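Long-range contacts in Iron(III) ABC transporter, periplasmic iron-compound-binding protein (PDB 5GGY), which probably binds ferric hydroxamate siderophores such as desferal in the periplasm and hands them to an ABC transporter for import: residues V80-G85 with P99-P104; V21-L26 with A84-D89; L33-V38 with T125-E130; G39-S44 with G63-P68; N111-A116 with N179-Y184. All coordinates share one frame; numbering follows the deposited sequence.

Contact 1: V80-G85 with P99-P104; sequences VILAAG and PVVYLP
Leu82 and Val101 run alongside each other off the same face of the sheet. The bump is one leucine methyl: Leu82 CD2 rests against the flank of the valine, 3.6 Å from Val101 CB, with CG2 slightly farther off. CG of Leu82 sits beside its own backbone N (chi1 -50°), and this carries the branch across to the neighbouring strand. Val80 CG1 also touches Val101 CG2, more loosely. Leu26 and Val30 of helix 24-32 and Leu123 of helix 112-126 also pack on Leu82.

On the face of Ile81, Val100 and Tyr102, Ala83 is the small residue. Val100 CG1 is set against it, 4.1 Å from Ala83 CB. Leu91 of helix 91-95 covers Ala83, Val100 and Tyr102 there. Strands 80-83 and 100-102 with that helix form a beta-alpha-beta unit, and the two strands run parallel in register. Four backbone bonds join them: Ile81 N to Pro99 O (2.8 Å), Val101 N to Ile81 O, Ala83 N to Val101 O and Leu103 N to Ala83 O. The Tyr102 ring turns its CE2 edge to the loop after strand 80-83. With chi1 at 175° the ring points away from its own N, and Tyr102 CE2 meets Ala84 O in the ring plane at 3.2 Å. Pro104 CD sits over one face of the ring, toward its rim.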
# COMPACT_ATOMS: atom_id res chain seq x y z
N VAL A 80 26.83 -8.61 0.49
CA VAL A 80 25.84 -8.73 1.56
C VAL A 80 25.18 -10.10 1.52
O VAL A 80 25.00 -10.69 0.46
CB VAL A 80 24.74 -7.65 1.46
CG1 VAL A 80 25.19 -6.35 2.13
CG2 VAL A 80 24.32 -7.42 0.01
N ILE A 81 24.84 -10.60 2.70
CA ILE A 81 24.08 -11.84 2.82
C ILE A 81 22.73 -11.54 3.46
O ILE A 81 22.67 -10.97 4.55
CB ILE A 81 24.83 -12.90 3.65
CG1 ILE A 81 26.17 -13.25 2.99
CG2 ILE A 81 23.97 -14.14 3.82
CD1 ILE A 81 27.01 -14.22 3.79
N LEU A 82 21.65 -11.91 2.79
CA LEU A 82 20.31 -11.65 3.31
C LEU A 82 19.76 -12.90 3.99
O LEU A 82 19.63 -13.96 3.38
CB LEU A 82 19.37 -11.19 2.19
CG LEU A 82 19.88 -10.05 1.30
CD1 LEU A 82 18.77 -9.53 0.41
CD2 LEU A 82 20.49 -8.92 2.13
N ALA A 83 19.44 -12.77 5.28
CA ALA A 83 18.97 -13.90 6.07
C ALA A 83 17.61 -13.62 6.71
O ALA A 83 17.25 -12.48 6.98
CB ALA A 83 19.99 -14.25 7.14
N ALA A 84 16.85 -14.68 6.95
CA ALA A 84 15.54 -14.56 7.57
C ALA A 84 15.47 -15.36 8.87
O ALA A 84 16.50 -15.79 9.39
CB ALA A 84 14.44 -15.02 6.62
N GLY A 85 14.26 -15.54 9.37
CA GLY A 85 14.01 -16.30 10.59
C GLY A 85 14.68 -17.66 10.72
O GLY A 85 15.33 -17.92 11.73
N PRO A 99 28.88 -8.96 5.40
CA PRO A 99 27.84 -8.29 6.19
C PRO A 99 26.46 -8.92 5.99
O PRO A 99 26.11 -9.26 4.86
CB PRO A 99 27.87 -6.86 5.67
CG PRO A 99 29.29 -6.66 5.27
CD PRO A 99 29.74 -7.98 4.71
N VAL A 100 25.71 -9.09 7.07
CA VAL A 100 24.43 -9.77 7.01
C VAL A 100 23.25 -8.85 7.30
O VAL A 100 23.23 -8.16 8.32
CB VAL A 100 24.37 -10.95 8.00
CG1 VAL A 100 23.01 -11.63 7.95
CG2 VAL A 100 25.47 -11.95 7.71
N VAL A 101 22.28 -8.84 6.39
CA VAL A 101 21.04 -8.11 6.61
C VAL A 101 19.95 -9.09 7.04
O VAL A 101 19.52 -9.93 6.26
CB VAL A 101 20.60 -7.34 5.35
CG1 VAL A 101 19.40 -6.47 5.66
CG2 VAL A 101 21.75 -6.51 4.81
N TYR A 102 19.53 -8.98 8.30
CA TYR A 102 18.60 -9.93 8.88
C TYR A 102 17.18 -9.36 8.94
O TYR A 102 16.88 -8.50 9.76
CB TYR A 102 19.08 -10.33 10.28
CG TYR A 102 18.13 -11.22 11.06
CD1 TYR A 102 17.56 -10.78 12.25
CD2 TYR A 102 17.82 -12.50 10.62
CE1 TYR A 102 16.71 -11.59 12.97
CE2 TYR A 102 16.97 -13.31 11.33
CZ TYR A 102 16.41 -12.85 12.51
OH TYR A 102 15.56 -13.66 13.22
N LEU A 103 16.32 -9.86 8.05
CA LEU A 103 14.93 -9.41 7.99
C LEU A 103 13.98 -10.56 8.26
O LEU A 103 13.53 -11.23 7.33
CB LEU A 103 14.62 -8.79 6.62
CG LEU A 103 15.66 -7.88 5.98
CD1 LEU A 103 16.54 -8.67 5.01
CD2 LEU A 103 15.00 -6.71 5.28
N PRO A 104 13.66 -10.79 9.54
CA PRO A 104 12.78 -11.90 9.94
C PRO A 104 11.30 -11.61 9.72
O PRO A 104 10.88 -10.45 9.71
CB PRO A 104 13.09 -12.07 11.42
CG PRO A 104 13.44 -10.70 11.87
CD PRO A 104 14.17 -10.06 10.71

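Contact 2: V21-L26 with A84-D89; sequences VLNWDL and AGPQQD
The loop that follows strand 80-83 meets the start of helix 24-32 through two side-chain amides, those of Gln87 and Asn23. Asn23 holds the N-cap position of that helix, though its side chain makes no capping bond; the amide is turned to Gln87 instead. Gln87 NE2 donates to Asn23 OD1 at 3.0 Å. The donor stands well above the asparagine carbonyl plane, and the two amide planes are 65° apart. NE2 also donates to Arg65 O, so this nitrogen ties three chain segments together.

The other end of the amide turns back into its own loop. Gln87 OE1 accepts from Ala84 N at 2.7 Å, in the carbonyl plane. The bend at chi2 (84°) brings the amide round to do this. Bonds at both ends should fix its rotation. The aliphatic part packs too: Gln87 CG lies 3.8 Å from Leu22 CB.

Ala84 CB points into the helix start. Asn23 ND2 is 3.5 Å from Ala84 CB, and Leu26 CD1 touches this methyl more loosely. Pro86 CD approaches the same ND2. Asp25 OD1 takes the Leu26 N-H at 2.6 Å, and a weak bond from Asn23 ND2. Leu22 rests on Ile81 and Leu26 on Leu82, which seats the helix start and the residue leading into it against strand 80-83.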
# COMPACT_ATOMS: atom_id res chain seq x y z
N VAL A 21 21.29 -14.66 -1.15
CA VAL A 21 20.04 -14.75 -0.40
C VAL A 21 19.89 -16.16 0.19
O VAL A 21 20.33 -17.14 -0.40
CB VAL A 21 18.84 -14.40 -1.30
CG1 VAL A 21 17.85 -15.56 -1.40
CG2 VAL A 21 18.15 -13.15 -0.79
N LEU A 22 19.30 -16.24 1.38
CA LEU A 22 19.22 -17.51 2.09
C LEU A 22 17.79 -18.01 2.31
O LEU A 22 17.59 -19.07 2.89
CB LEU A 22 19.92 -17.40 3.44
CG LEU A 22 21.40 -17.05 3.39
CD1 LEU A 22 22.02 -17.18 4.76
CD2 LEU A 22 22.13 -17.92 2.38
N ASN A 23 16.81 -17.25 1.85
CA ASN A 23 15.42 -17.68 1.99
C ASN A 23 14.60 -17.32 0.76
O ASN A 23 14.96 -16.42 -0.00
CB ASN A 23 14.79 -17.07 3.24
CG ASN A 23 14.11 -18.10 4.11
OD1 ASN A 23 14.49 -19.27 4.12
ND2 ASN A 23 13.08 -17.68 4.84
N TRP A 24 13.49 -18.03 0.56
CA TRP A 24 12.67 -17.86 -0.63
C TRP A 24 11.91 -16.54 -0.66
O TRP A 24 11.72 -15.96 -1.73
CB TRP A 24 11.69 -19.02 -0.76
CG TRP A 24 12.33 -20.28 -1.27
CD1 TRP A 24 13.62 -20.41 -1.73
CD2 TRP A 24 11.74 -21.57 -1.36
NE1 TRP A 24 13.85 -21.71 -2.10
CE2 TRP A 24 12.71 -22.44 -1.89
CE3 TRP A 24 10.48 -22.09 -1.06
CZ2 TRP A 24 12.47 -23.80 -2.12
CZ3 TRP A 24 10.23 -23.43 -1.28
CH2 TRP A 24 11.22 -24.27 -1.81
N ASP A 25 11.48 -16.07 0.50
CA ASP A 25 10.76 -14.80 0.58
C ASP A 25 11.69 -13.66 0.18
O ASP A 25 11.33 -12.79 -0.61
CB ASP A 25 10.18 -14.58 1.98
CG ASP A 25 11.24 -14.57 3.06
OD1 ASP A 25 12.34 -15.12 2.84
OD2 ASP A 25 10.98 -14.00 4.15
N LEU A 26 12.91 -13.69 0.72
CA LEU A 26 13.94 -12.71 0.39
C LEU A 26 14.38 -12.84 -1.06
O LEU A 26 14.70 -11.84 -1.71
CB LEU A 26 15.14 -12.86 1.32
CG LEU A 26 14.91 -12.51 2.78
CD1 LEU A 26 16.18 -12.73 3.60
CD2 LEU A 26 14.42 -11.07 2.92
N ALA A 84 16.85 -14.68 6.95
CA ALA A 84 15.54 -14.56 7.57
C ALA A 84 15.47 -15.36 8.87
O ALA A 84 16.50 -15.79 9.39
CB ALA A 84 14.44 -15.02 6.62
N GLY A 85 14.26 -15.54 9.37
CA GLY A 85 14.01 -16.30 10.59
C GLY A 85 14.68 -17.66 10.72
O GLY A 85 15.33 -17.92 11.73
N PRO A 86 14.53 -18.53 9.71
CA PRO A 86 15.14 -19.86 9.78
C PRO A 86 16.67 -19.87 9.80
O PRO A 86 17.26 -20.91 10.08
CB PRO A 86 14.63 -20.55 8.51
CG PRO A 86 13.39 -19.84 8.16
CD PRO A 86 13.63 -18.41 8.54
N GLN A 87 17.30 -18.73 9.52
CA GLN A 87 18.76 -18.66 9.48
C GLN A 87 19.35 -17.95 10.69
O GLN A 87 20.55 -17.67 10.73
CB GLN A 87 19.23 -17.96 8.20
CG GLN A 87 18.94 -18.72 6.92
CD GLN A 87 17.53 -18.48 6.40
OE1 GLN A 87 17.03 -17.35 6.43
NE2 GLN A 87 16.88 -19.54 5.94
N GLN A 88 18.51 -17.66 11.68
CA GLN A 88 18.89 -16.80 12.79
C GLN A 88 20.03 -17.37 13.64
O GLN A 88 20.76 -16.62 14.29
CB GLN A 88 17.68 -16.51 13.68
CG GLN A 88 17.14 -17.72 14.42
CD GLN A 88 16.02 -17.34 15.39
OE1 GLN A 88 16.26 -17.16 16.58
NE2 GLN A 88 14.81 -17.23 14.87
N ASP A 89 20.18 -18.69 13.64
CA ASP A 89 21.22 -19.34 14.42
C ASP A 89 22.55 -19.37 13.68
O ASP A 89 23.57 -19.79 14.25
CB ASP A 89 20.80 -20.76 14.80
CG ASP A 89 19.71 -20.79 15.86
OD1 ASP A 89 19.70 -19.88 16.72
OD2 ASP A 89 18.88 -21.72 15.84

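Contact 3: L33-V38 with T125-E130; sequences LGIQPV and TLFGKE
Lys129, Leu33 and Ile35 carry this contact. It joins two helix exits: the Schellman motif at Gly34, which ends helix 24-32, and the turn between helices 112-126 and 130-154. There is no hydrogen bond across it.

Lys129 buries the most surface, and it does so with its methylenes. Its chain bends at chi2 (-76°) and is extended beyond that. The bend lays the chain over the Leu33 carbonyl. Lys129 CD comes to 3.3 Å from Leu33 O, with CG and CE flanking it. Lys129 NZ stays 4.0 Å from both Leu33 O and Gly34 O, so the ammonium lies near two carbonyls without bonding to either. Their partial negative charge would probably still favour it there.

The Leu33 and Lys129 side chains run antiparallel alongside each other. Leu33 CD2 meets the root of the lysine, 4.0 Å from Lys129 CB and a little closer to Lys129 O. Phe120, Leu123 and Ala124 of helix 112-126 also cover Leu33.

Ile35 presents one methyl, CD1, to both Lys129 and Phe127. Val19 of strand 19-21 and Val30 of helix 24-32 pack round the isoleucine, and Phe127 also touches Val19. The contact thus sets the turn against the edge of the three-stranded sheet. Ile35 CD1 lies 3.7 Å from Lys129 CE and 3.9 Å from Phe127 CB.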
# COMPACT_ATOMS: atom_id res chain seq x y z
N LEU A 33 12.69 -6.47 -7.22
CA LEU A 33 13.35 -5.17 -7.22
C LEU A 33 14.31 -5.04 -8.40
O LEU A 33 14.87 -3.97 -8.63
CB LEU A 33 14.11 -4.94 -5.91
CG LEU A 33 13.25 -4.70 -4.67
CD1 LEU A 33 14.13 -4.56 -3.43
CD2 LEU A 33 12.39 -3.46 -4.86
N GLY A 34 14.48 -6.12 -9.14
CA GLY A 34 15.40 -6.13 -10.27
C GLY A 34 16.83 -6.36 -9.83
O GLY A 34 17.77 -5.92 -10.48
N ILE A 35 16.99 -7.06 -8.70
CA ILE A 35 18.30 -7.40 -8.18
C ILE A 35 18.55 -8.89 -8.32
O ILE A 35 17.92 -9.69 -7.63
CB ILE A 35 18.44 -7.00 -6.69
CG1 ILE A 35 18.20 -5.50 -6.49
CG2 ILE A 35 19.81 -7.40 -6.15
CD1 ILE A 35 19.38 -4.63 -6.89
N GLN A 36 19.46 -9.27 -9.22
CA GLN A 36 19.79 -10.68 -9.42
C GLN A 36 20.85 -11.14 -8.42
O GLN A 36 22.00 -10.71 -8.49
CB GLN A 36 20.27 -10.93 -10.85
CG GLN A 36 19.18 -10.85 -11.90
CD GLN A 36 19.63 -11.42 -13.24
OE1 GLN A 36 20.77 -11.86 -13.39
NE2 GLN A 36 18.73 -11.41 -14.21
N PRO A 37 20.46 -12.03 -7.50
CA PRO A 37 21.39 -12.56 -6.50
C PRO A 37 22.35 -13.57 -7.11
O PRO A 37 21.99 -14.24 -8.08
CB PRO A 37 20.47 -13.23 -5.48
CG PRO A 37 19.30 -13.66 -6.28
CD PRO A 37 19.11 -12.61 -7.35
N VAL A 38 23.56 -13.68 -6.56
CA VAL A 38 24.53 -14.64 -7.06
C VAL A 38 24.34 -15.99 -6.37
O VAL A 38 24.85 -17.01 -6.84
CB VAL A 38 25.98 -14.15 -6.85
CG1 VAL A 38 26.17 -12.78 -7.49
CG2 VAL A 38 26.33 -14.10 -5.37
N THR A 125 15.36 0.58 -0.41
CA THR A 125 16.15 1.71 0.06
C THR A 125 17.64 1.35 0.10
O THR A 125 18.49 2.15 -0.28
CB THR A 125 15.68 2.17 1.45
OG1 THR A 125 14.30 2.56 1.39
CG2 THR A 125 16.52 3.35 1.94
N LEU A 126 17.93 0.14 0.56
CA LEU A 126 19.31 -0.33 0.67
C LEU A 126 19.97 -0.52 -0.69
O LEU A 126 21.15 -0.22 -0.86
CB LEU A 126 19.36 -1.64 1.45
CG LEU A 126 18.95 -1.58 2.92
CD1 LEU A 126 18.98 -2.97 3.53
CD2 LEU A 126 19.87 -0.63 3.68
N PHE A 127 19.21 -1.01 -1.66
CA PHE A 127 19.76 -1.30 -2.98
C PHE A 127 19.38 -0.24 -4.02
O PHE A 127 19.61 -0.42 -5.22
CB PHE A 127 19.31 -2.68 -3.46
CG PHE A 127 19.84 -3.81 -2.64
CD1 PHE A 127 21.14 -4.25 -2.79
CD2 PHE A 127 19.03 -4.45 -1.71
CE1 PHE A 127 21.63 -5.30 -2.03
CE2 PHE A 127 19.50 -5.50 -0.95
CZ PHE A 127 20.81 -5.93 -1.11
N GLY A 128 18.82 0.87 -3.55
CA GLY A 128 18.47 1.98 -4.43
C GLY A 128 17.43 1.63 -5.48
O GLY A 128 17.57 1.98 -6.65
N LYS A 129 16.38 0.93 -5.06
CA LYS A 129 15.30 0.52 -5.97
C LYS A 129 13.94 0.96 -5.44
O LYS A 129 12.96 0.23 -5.56
CB LYS A 129 15.32 -1.00 -6.17
CG LYS A 129 16.59 -1.54 -6.79
CD LYS A 129 16.65 -1.27 -8.29
CE LYS A 129 17.82 -2.00 -8.93
NZ LYS A 129 17.81 -1.90 -10.42
N GLU A 130 13.89 2.16 -4.87
CA GLU A 130 12.67 2.66 -4.25
C GLU A 130 11.55 2.93 -5.25
O GLU A 130 10.38 2.65 -4.98
CB GLU A 130 12.97 3.94 -3.46
CG GLU A 130 13.53 3.69 -2.07
CD GLU A 130 14.69 4.60 -1.72
OE1 GLU A 130 14.60 5.32 -0.70
OE2 GLU A 130 15.70 4.58 -2.46

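Contact 4: G39-S44 with G63-P68; sequences GAPELS and GTRTEP
Glu42 reaches across to Thr64 and Arg65 with an extended side chain. Its CB starts out along the side of the contact. A chi1 of -59°, with CG opposite the residue's own carbonyl carbon, turns the chain toward the other segment. Glu42 CG passes 3.6 Å from Thr64 CA. CD comes next to Thr64 CB. At the tip, OE1 does most of the work. Glu42 OE1 accepts from Arg65 N at 3.0 Å, a nearly straight bond on the anti side of the carboxylate. Glu42 OE1 also accepts from Arg65 NE at 2.8 Å, the salt bridge of this contact. NE comes from above the carboxylate plane, while OE1 lies at the edge of the guanidinium. The two planes are 63° apart. A water donates to the same OE1 as well. Glu42 OE2 is farther from the arginine, 3.6 Å from Arg65 NH2.

Glu42 is the N-cap residue of helix 43-49, just past strand 39-40. The loop 63-68 follows the partner strand 60-61 of that parallel pair. Beyond the strand pairing, Glu42 N donates to Gly63 O at 3.0 Å. Thr64 shapes the loop through an ST motif: its OG1 accepts from Glu67 N. The ring of Pro41 crosses the arginine chain at about a right angle, CG to CG 3.6 Å for Pro41 and Arg65. The guanidinium also makes a cation-pi contact with Trp24.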
# COMPACT_ATOMS: atom_id res chain seq x y z
N GLY A 39 23.60 -15.99 -5.26
CA GLY A 39 23.36 -17.20 -4.50
C GLY A 39 21.98 -17.25 -3.87
O GLY A 39 21.53 -16.28 -3.25
N ALA A 40 21.31 -18.38 -4.03
CA ALA A 40 19.96 -18.58 -3.50
C ALA A 40 19.75 -20.06 -3.17
O ALA A 40 20.41 -20.92 -3.75
CB ALA A 40 18.92 -18.09 -4.51
N PRO A 41 18.83 -20.35 -2.23
CA PRO A 41 18.67 -21.74 -1.78
C PRO A 41 17.58 -22.53 -2.53
O PRO A 41 16.58 -21.94 -2.95
CB PRO A 41 18.28 -21.57 -0.32
CG PRO A 41 17.48 -20.30 -0.31
CD PRO A 41 18.06 -19.42 -1.39
N GLU A 42 17.80 -23.83 -2.68
CA GLU A 42 16.81 -24.78 -3.21
C GLU A 42 16.07 -24.29 -4.45
O GLU A 42 14.84 -24.20 -4.47
CB GLU A 42 15.80 -25.13 -2.12
CG GLU A 42 16.42 -25.74 -0.87
CD GLU A 42 15.41 -25.95 0.24
OE1 GLU A 42 15.50 -25.24 1.27
OE2 GLU A 42 14.53 -26.83 0.10
N LEU A 43 16.83 -23.98 -5.50
CA LEU A 43 16.26 -23.39 -6.70
C LEU A 43 15.31 -24.32 -7.47
O LEU A 43 14.31 -23.86 -8.03
CB LEU A 43 17.38 -22.92 -7.63
CG LEU A 43 18.23 -21.77 -7.08
CD1 LEU A 43 19.13 -21.19 -8.16
CD2 LEU A 43 17.34 -20.69 -6.49
N SER A 44 15.63 -25.61 -7.50
CA SER A 44 14.78 -26.55 -8.23
C SER A 44 13.47 -26.78 -7.48
O SER A 44 12.45 -27.08 -8.09
CB SER A 44 15.51 -27.88 -8.44
OG SER A 44 15.85 -28.49 -7.20
N GLY A 63 22.62 -24.34 -1.39
CA GLY A 63 22.16 -25.29 -0.39
C GLY A 63 20.72 -25.07 0.02
O GLY A 63 19.95 -24.44 -0.70
N THR A 64 20.35 -25.59 1.19
CA THR A 64 18.99 -25.45 1.68
C THR A 64 18.86 -24.24 2.60
O THR A 64 19.86 -23.71 3.10
CB THR A 64 18.52 -26.71 2.43
OG1 THR A 64 19.30 -26.89 3.62
CG2 THR A 64 18.65 -27.94 1.55
N ARG A 65 17.62 -23.81 2.83
CA ARG A 65 17.35 -22.62 3.64
C ARG A 65 17.77 -22.80 5.10
O ARG A 65 18.14 -21.84 5.77
CB ARG A 65 15.86 -22.28 3.57
CG ARG A 65 15.37 -21.88 2.19
CD ARG A 65 13.87 -22.04 2.05
NE ARG A 65 13.48 -23.45 2.00
CZ ARG A 65 12.22 -23.88 1.99
NH1 ARG A 65 11.22 -23.01 2.04
NH2 ARG A 65 11.96 -25.18 1.95
N THR A 66 17.70 -24.04 5.58
CA THR A 66 18.03 -24.35 6.97
C THR A 66 19.50 -24.75 7.13
O THR A 66 20.11 -24.48 8.16
CB THR A 66 17.14 -25.47 7.52
OG1 THR A 66 16.64 -26.26 6.44
CG2 THR A 66 15.96 -24.87 8.28
N GLU A 67 20.06 -25.39 6.10
CA GLU A 67 21.44 -25.86 6.18
C GLU A 67 22.22 -25.50 4.92
O GLU A 67 22.49 -26.37 4.08
CB GLU A 67 21.46 -27.38 6.40
CG GLU A 67 22.63 -27.88 7.23
CD GLU A 67 22.20 -28.50 8.54
OE1 GLU A 67 22.03 -29.74 8.59
OE2 GLU A 67 22.04 -27.76 9.54
N PRO A 68 22.59 -24.22 4.77
CA PRO A 68 23.27 -23.73 3.57
C PRO A 68 24.76 -24.05 3.52
O PRO A 68 25.41 -24.20 4.56
CB PRO A 68 23.06 -22.22 3.64
CG PRO A 68 23.00 -21.94 5.10
CD PRO A 68 22.32 -23.13 5.73
O HOH W 1 15.49 -26.19 4.32

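Contact 5: N111-A116 with N179-Y184; sequences NAAQVA and NSTPQY
One backbone hydrogen bond crosses this contact, from Ala112 N to Asn179 O at 3.0 Å. It ties the first turn of helix 112-126 to the residue before the N-cap of helix 181-188. The donor is tilted 19° from the carbonyl plane. Ala112 CB lies close to the same oxygen.

A CH-pi contact comes next. Ala113 CB sits over one face of the Tyr184 ring, 3.7 Å from its centroid and nearer the CG end. The Tyr184 side chain swings out opposite its amide nitrogen (chi1 166°), which carries the ring beneath the alanine methyl. Ala113 CB is 3.4 Å from Tyr184 CG and almost as close to Tyr184 CB.

Apolar contacts surround these. Thr181 CG2 packs 3.7 Å from Ala112 CB and equally close to Ala113 N. Leu264 of helix 262-276 touches Ala113, Thr181 and Tyr184, and Tyr141 and Phe144 of helix 130-154 also pack on the tyrosine.

Polar side chains brace the second helix start. Ser180 OG takes a weak capping bond from Gln183 N and is also bonded to Thr177 O. Asn179 OD1 is bonded to Thr177 OG1, while its ND2 holds Lys200 O and bridges to Asp110 O, just ahead of the first helix.

The two alanines let the helix starts come close, with Ala113 CA 4.9 Å from Thr181 CA. The interface is mainly apolar, with the Ala112 to Asn179 backbone bond and the Asn179 side chain as its polar ties.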
# COMPACT_ATOMS: atom_id res chain seq x y z
N ASN A 111 2.64 -9.55 11.77
CA ASN A 111 1.64 -9.59 10.72
C ASN A 111 2.37 -9.76 9.40
O ASN A 111 2.88 -8.80 8.84
CB ASN A 111 0.76 -8.34 10.72
CG ASN A 111 -0.41 -8.47 9.77
OD1 ASN A 111 -0.34 -8.08 8.61
ND2 ASN A 111 -1.51 -9.04 10.27
N ALA A 112 2.40 -11.00 8.92
CA ALA A 112 3.29 -11.42 7.83
C ALA A 112 3.29 -10.50 6.62
O ALA A 112 4.35 -10.09 6.14
CB ALA A 112 2.93 -12.83 7.40
N ALA A 113 2.11 -10.17 6.11
CA ALA A 113 1.98 -9.37 4.90
C ALA A 113 2.51 -7.95 5.07
O ALA A 113 3.17 -7.41 4.18
CB ALA A 113 0.55 -9.34 4.45
N GLN A 114 2.22 -7.34 6.22
CA GLN A 114 2.70 -5.99 6.50
C GLN A 114 4.22 -5.98 6.62
O GLN A 114 4.87 -5.06 6.13
CB GLN A 114 2.07 -5.44 7.78
CG GLN A 114 0.59 -5.15 7.66
CD GLN A 114 0.02 -4.53 8.93
OE1 GLN A 114 0.77 -4.15 9.83
NE2 GLN A 114 -1.30 -4.44 9.01
N VAL A 115 4.76 -7.01 7.27
CA VAL A 115 6.20 -7.13 7.44
C VAL A 115 6.88 -7.38 6.10
O VAL A 115 7.96 -6.85 5.83
CB VAL A 115 6.56 -8.27 8.42
CG1 VAL A 115 8.06 -8.43 8.54
CG2 VAL A 115 5.95 -8.00 9.78
N ALA A 116 6.23 -8.17 5.25
CA ALA A 116 6.73 -8.44 3.91
C ALA A 116 6.80 -7.17 3.08
O ALA A 116 7.75 -6.95 2.33
CB ALA A 116 5.85 -9.47 3.21
N ASN A 179 -2.75 -13.68 11.15
CA ASN A 179 -1.52 -12.96 10.85
C ASN A 179 -0.81 -13.48 9.60
O ASN A 179 0.32 -13.10 9.32
CB ASN A 179 -0.57 -13.04 12.05
CG ASN A 179 -0.18 -14.46 12.39
OD1 ASN A 179 -0.93 -15.40 12.11
ND2 ASN A 179 0.99 -14.62 12.99
N SER A 180 -1.48 -14.36 8.86
CA SER A 180 -0.90 -14.94 7.66
C SER A 180 -1.06 -14.02 6.45
O SER A 180 -1.81 -13.05 6.50
CB SER A 180 -1.52 -16.31 7.37
OG SER A 180 -2.89 -16.19 7.05
N THR A 181 -0.35 -14.34 5.38
CA THR A 181 -0.47 -13.59 4.13
C THR A 181 -1.73 -13.93 3.31
O THR A 181 -2.26 -13.05 2.64
CB THR A 181 0.79 -13.79 3.24
OG1 THR A 181 1.06 -15.18 3.06
CG2 THR A 181 2.00 -13.12 3.87
N PRO A 182 -2.20 -15.20 3.34
CA PRO A 182 -3.47 -15.39 2.63
C PRO A 182 -4.65 -14.68 3.29
O PRO A 182 -5.57 -14.24 2.61
CB PRO A 182 -3.67 -16.91 2.66
CG PRO A 182 -2.30 -17.46 2.84
CD PRO A 182 -1.61 -16.49 3.73
N GLN A 183 -4.61 -14.57 4.62
CA GLN A 183 -5.63 -13.84 5.36
C GLN A 183 -5.69 -12.39 4.92
O GLN A 183 -6.76 -11.82 4.72
CB GLN A 183 -5.37 -13.93 6.87
CG GLN A 183 -6.25 -13.03 7.71
CD GLN A 183 -7.70 -13.49 7.75
OE1 GLN A 183 -8.03 -14.59 7.33
NE2 GLN A 183 -8.57 -12.63 8.27
N TYR A 184 -4.51 -11.79 4.76
CA TYR A 184 -4.39 -10.42 4.28
C TYR A 184 -4.97 -10.30 2.88
O TYR A 184 -5.66 -9.34 2.56
CB TYR A 184 -2.92 -9.99 4.30
CG TYR A 184 -2.61 -8.72 3.52
CD1 TYR A 184 -2.26 -8.78 2.17
CD2 TYR A 184 -2.63 -7.48 4.14
CE1 TYR A 184 -1.97 -7.63 1.46
CE2 TYR A 184 -2.34 -6.33 3.44
CZ TYR A 184 -2.01 -6.41 2.10
OH TYR A 184 -1.72 -5.26 1.40

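In the fold
Contacts 1 to 4 gather in the part of the chain built round strands 19-21, 80-83 and 100-102. Contacts 1 and 2 share Ala84 and Gly85, and their centres are about 7 Å apart. Contacts 2 and 4 lie about 10 Å apart between centres and are bonded through Gln87 and Arg65. Contact 3 lies at the other end of the sheet, where Phe127 touches Val80 of contact 1. Contact 5 stands apart, about 23 Å from contact 4 between centres, but helix 112-126 links it to contact 3. It joins this part to helix 181-188. No siderophore is bound in this apo structure, so none of the contacts can be placed against a ligand.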